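Local coordinates for protein Bcl-2 homolog (Gene 16?) (Murid herpesvirus 4, PDB 4MI8) that binds host Beclin 1, BAK1 and BAX, protecting infected cells from apoptosis and restraining starvation-induced autophagy so that the virus can persist, at residues Asp29-Ser33 / Ala34-Asp38; Arg97-Glu101 / Glu102-Pro106. All blocks are in the same frame, centred on the assembly; numbering follows the deposited sequence.

How the contacts relate
Both contacts are local, each lying on one unbroken piece of chain, and both lie at helix ends: contact 1 starts helix 33-56, and contact 2, later in the sequence, finishes helix 86-103. Their centres are 21 Å apart and their nearest atoms about 11 Å, so they do not touch. Both look onto helix 8-23 of this all-helical Bcl-2-like fold, through Val35 in contact 1 and Cys100 in contact 2, while contact 2 also packs on helix 111-126. Each holds one cysteine of an interchain disulfide, Cys30 in contact 1 and Cys105 in contact 2; the present assembly has a single M11 chain.

Contact 1. Residues Asp29-Ser33 / Ala34-Asp38; sequences DCVDS and AVLVD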
# COMPACT_ATOMS: atom_id res chain seq x y z
N ASP A 29 8.49 -15.98 -11.70
CA ASP A 29 8.80 -17.38 -11.45
C ASP A 29 8.90 -17.82 -10.02
O ASP A 29 8.46 -18.92 -9.69
CB ASP A 29 10.11 -17.75 -12.10
CG ASP A 29 9.90 -18.58 -13.29
OD1 ASP A 29 8.77 -18.53 -13.81
OD2 ASP A 29 10.82 -19.31 -13.71
N CYS A 30 9.51 -16.99 -9.19
CA CYS A 30 9.99 -17.44 -7.89
C CYS A 30 8.86 -17.35 -6.90
O CYS A 30 8.93 -17.95 -5.83
CB CYS A 30 11.19 -16.61 -7.43
SG CYS A 30 12.56 -16.59 -8.63
N VAL A 31 7.82 -16.60 -7.25
CA VAL A 31 6.70 -16.40 -6.33
C VAL A 31 5.73 -17.59 -6.43
O VAL A 31 5.48 -18.09 -7.52
CB VAL A 31 5.95 -15.11 -6.70
CG1 VAL A 31 5.06 -14.66 -5.57
CG2 VAL A 31 6.92 -14.00 -7.13
N ASP A 32 5.16 -18.03 -5.32
CA ASP A 32 4.04 -18.93 -5.38
C ASP A 32 2.91 -18.33 -6.29
O ASP A 32 2.49 -17.19 -6.08
CB ASP A 32 3.55 -19.19 -3.97
CG ASP A 32 2.06 -19.59 -3.90
OD1 ASP A 32 1.32 -19.47 -4.91
OD2 ASP A 32 1.57 -20.00 -2.83
N SER A 33 2.41 -19.11 -7.26
CA SER A 33 1.33 -18.65 -8.19
C SER A 33 0.19 -17.85 -7.59
O SER A 33 -0.09 -16.77 -8.04
CB SER A 33 0.74 -19.85 -8.91
OG SER A 33 1.47 -20.00 -10.06
N ALA A 34 -0.46 -18.42 -6.58
CA ALA A 34 -1.62 -17.81 -5.90
C ALA A 34 -1.24 -16.51 -5.23
O ALA A 34 -2.03 -15.58 -5.19
CB ALA A 34 -2.14 -18.76 -4.85
N VAL A 35 -0.03 -16.47 -4.68
CA VAL A 35 0.45 -15.25 -4.10
C VAL A 35 0.69 -14.25 -5.26
O VAL A 35 0.41 -13.07 -5.14
CB VAL A 35 1.75 -15.48 -3.33
CG1 VAL A 35 2.46 -14.15 -3.10
CG2 VAL A 35 1.48 -16.25 -2.01
N LEU A 36 1.26 -14.72 -6.36
CA LEU A 36 1.52 -13.80 -7.45
C LEU A 36 0.16 -13.20 -7.99
O LEU A 36 0.08 -12.05 -8.45
CB LEU A 36 2.23 -14.56 -8.57
CG LEU A 36 2.57 -13.69 -9.77
CD1 LEU A 36 3.41 -12.50 -9.27
CD2 LEU A 36 3.29 -14.50 -10.86
N VAL A 37 -0.89 -13.99 -7.89
CA VAL A 37 -2.22 -13.49 -8.27
C VAL A 37 -2.64 -12.28 -7.39
O VAL A 37 -3.08 -11.24 -7.92
CB VAL A 37 -3.28 -14.61 -8.38
CG1 VAL A 37 -4.70 -14.04 -8.54
CG2 VAL A 37 -2.95 -15.43 -9.60
N ASP A 38 -2.50 -12.44 -6.09
CA ASP A 38 -2.97 -11.45 -5.12
C ASP A 38 -2.11 -10.24 -5.19
O ASP A 38 -2.61 -9.12 -5.11
CB ASP A 38 -2.97 -12.06 -3.72
CG ASP A 38 -4.12 -13.05 -3.55
OD1 ASP A 38 -5.15 -12.97 -4.28
OD2 ASP A 38 -4.02 -13.94 -2.72
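Asp32 and the first turn of helix 33-56 meet through the aspartate's carboxylate. Asp32 CB sits 4.1 Å from Val35 CG2, already against the valine side chain. From there CG stands anti to the backbone N and beside the carbonyl carbon (chi1 154°), which brings the carboxylate round to the first N-H groups of the turn. Asp32 OD1 does the polar work: Val35 N donates to it at 3.3 Å and nearly straight, 163° at the hydrogen, but arrives from above the carboxylate plane rather than within it. Ala34 N is nearer to Asp32 OD1, at 2.7 Å, yet its N-H points badly and the bond is weak. The other branch, Asp32 OD2, meets only carbon in this contact, Val35 CG2 at 3.8 Å.

This is an N-cap: Asp32 stands just before the helix, and its side chain accepts from the N-H groups of the first turn, Val35 firmly and Ala34 weakly. Its negative charge at the positive end of the helix dipole is probably stabilising. The regular pattern of the helix begins with the same residue, since Leu36 N donates to Asp32 O at 2.8 Å, and Val37 N follows with a bond to Ser33 O.

Under the cap lies a small apolar contact. Val31, still in the loop, turns its CG1 against Val35 CG1 at 3.6 Å, the two side chains crossing at about a right angle; that same methyl lies 4.1 Å from Leu36 CB, so it bears on two successive residues of the turn. Val35 is buried here and continues inward onto Tyr10 and Ala17 of helix 8-23, whereas Leu36 leans on Leu28 in the preceding loop. One turn on, Asp38 OD2 is hydrogen-bonded to Tyr10 OH.

Contact 2. Residues Arg97-Glu101 / Glu102-Pro106; sequences RYVCE and EVLCP
Val99 and Leu104 make the close-packed side of this helix end: Val99 CG1 lies 3.7 Å from Leu104 CG, with Leu104 CD2 beside the same methyl. Both residues are buried and lean on helix 111-126, Val99 on Leu116 and Leu104 on Asp112 and His113.

Val99 O accepts from Val103 N at 2.9 Å and Leu104 N at 3.0 Å, donors that approach from opposite faces of the carbonyl plane. The Leu104 bond spans five residues, a pi-type turn that widens helix 86-103 as it runs out, while Glu102 N bonds weakly to Tyr98 O.

The Tyr98 ring marks the change to the looser side. Glu102 CB lies over one face, 4.2 Å from the Tyr98 centroid, as a CH-pi contact, and the glutamate chain then bends at chi2 (105°) to bring Glu102 OE1 to 3.5 Å from Tyr98 CE1. Beyond the ring, one water donates to both Glu101 OE1 and Glu102 OE1, bridging two carboxylates whose repulsion Arg97 probably offsets, its NH1 pairing with Glu101 OE1 through charge alone, without a directed N-H. A second water links Cys100 O to Cys105 O where the chain leaves the helix.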
# COMPACT_ATOMS: atom_id res chain seq x y z
N ARG A 97 3.89 1.44 -2.21
CA ARG A 97 4.44 1.28 -3.54
C ARG A 97 5.26 2.48 -3.95
O ARG A 97 6.29 2.32 -4.59
CB ARG A 97 3.34 1.07 -4.58
CG ARG A 97 3.89 0.89 -5.98
CD ARG A 97 2.81 0.53 -7.06
NE ARG A 97 1.83 1.61 -7.24
CZ ARG A 97 1.74 2.35 -8.37
NH1 ARG A 97 2.52 2.12 -9.41
NH2 ARG A 97 0.82 3.28 -8.50
N TYR A 98 4.77 3.70 -3.61
CA TYR A 98 5.49 4.93 -3.89
C TYR A 98 6.85 4.85 -3.19
O TYR A 98 7.87 5.03 -3.85
CB TYR A 98 4.76 6.19 -3.38
CG TYR A 98 5.50 7.47 -3.80
CD1 TYR A 98 5.27 8.03 -5.07
CD2 TYR A 98 6.46 8.11 -2.97
CE1 TYR A 98 5.95 9.18 -5.51
CE2 TYR A 98 7.14 9.27 -3.39
CZ TYR A 98 6.86 9.79 -4.67
OH TYR A 98 7.48 10.93 -5.19
N VAL A 99 6.87 4.64 -1.87
CA VAL A 99 8.12 4.58 -1.13
C VAL A 99 9.13 3.61 -1.83
O VAL A 99 10.23 4.04 -2.23
CB VAL A 99 7.95 4.15 0.33
CG1 VAL A 99 9.33 4.01 0.98
CG2 VAL A 99 7.11 5.16 1.07
N CYS A 100 8.74 2.36 -2.06
CA CYS A 100 9.60 1.44 -2.81
C CYS A 100 10.07 2.02 -4.12
O CYS A 100 11.21 1.84 -4.48
CB CYS A 100 8.93 0.13 -3.15
SG CYS A 100 8.59 -0.84 -1.68
N GLU A 101 9.19 2.63 -4.89
CA GLU A 101 9.51 2.87 -6.27
C GLU A 101 10.21 4.20 -6.50
O GLU A 101 10.69 4.44 -7.58
CB GLU A 101 8.25 2.76 -7.14
CG GLU A 101 7.77 1.37 -7.46
CD GLU A 101 6.57 1.33 -8.38
OE1 GLU A 101 5.89 2.32 -8.56
OE2 GLU A 101 6.30 0.30 -8.95
N GLU A 102 10.25 5.05 -5.50
CA GLU A 102 10.84 6.36 -5.69
C GLU A 102 11.63 6.92 -4.56
O GLU A 102 12.39 7.82 -4.77
CB GLU A 102 9.81 7.38 -6.05
CG GLU A 102 9.83 7.73 -7.51
CD GLU A 102 8.70 7.12 -8.25
OE1 GLU A 102 7.67 6.92 -7.62
OE2 GLU A 102 8.84 6.84 -9.43
N VAL A 103 11.43 6.43 -3.37
CA VAL A 103 12.20 6.88 -2.25
C VAL A 103 13.37 5.93 -1.99
O VAL A 103 14.50 6.33 -2.17
CB VAL A 103 11.34 7.07 -1.04
CG1 VAL A 103 12.17 7.39 0.17
CG2 VAL A 103 10.34 8.16 -1.32
N LEU A 104 13.08 4.69 -1.61
CA LEU A 104 14.07 3.65 -1.40
C LEU A 104 14.93 3.38 -2.64
O LEU A 104 14.53 3.55 -3.78
CB LEU A 104 13.42 2.35 -0.94
CG LEU A 104 12.55 2.41 0.31
CD1 LEU A 104 12.30 1.01 0.85
CD2 LEU A 104 13.18 3.28 1.38
N CYS A 105 16.12 2.91 -2.38
CA CYS A 105 17.05 2.48 -3.38
C CYS A 105 16.40 1.42 -4.30
O CYS A 105 15.81 0.43 -3.82
CB CYS A 105 18.20 1.92 -2.57
SG CYS A 105 17.47 1.58 -0.93
N PRO A 106 16.53 1.61 -5.62
CA PRO A 106 15.79 0.80 -6.60
C PRO A 106 16.35 -0.62 -6.80
O PRO A 106 17.50 -0.89 -6.44
CB PRO A 106 15.90 1.63 -7.89
CG PRO A 106 17.09 2.56 -7.68
CD PRO A 106 17.61 2.37 -6.28
O HOH W 1 13.07 -0.28 -4.45
O HOH W 2 5.21 4.76 -7.40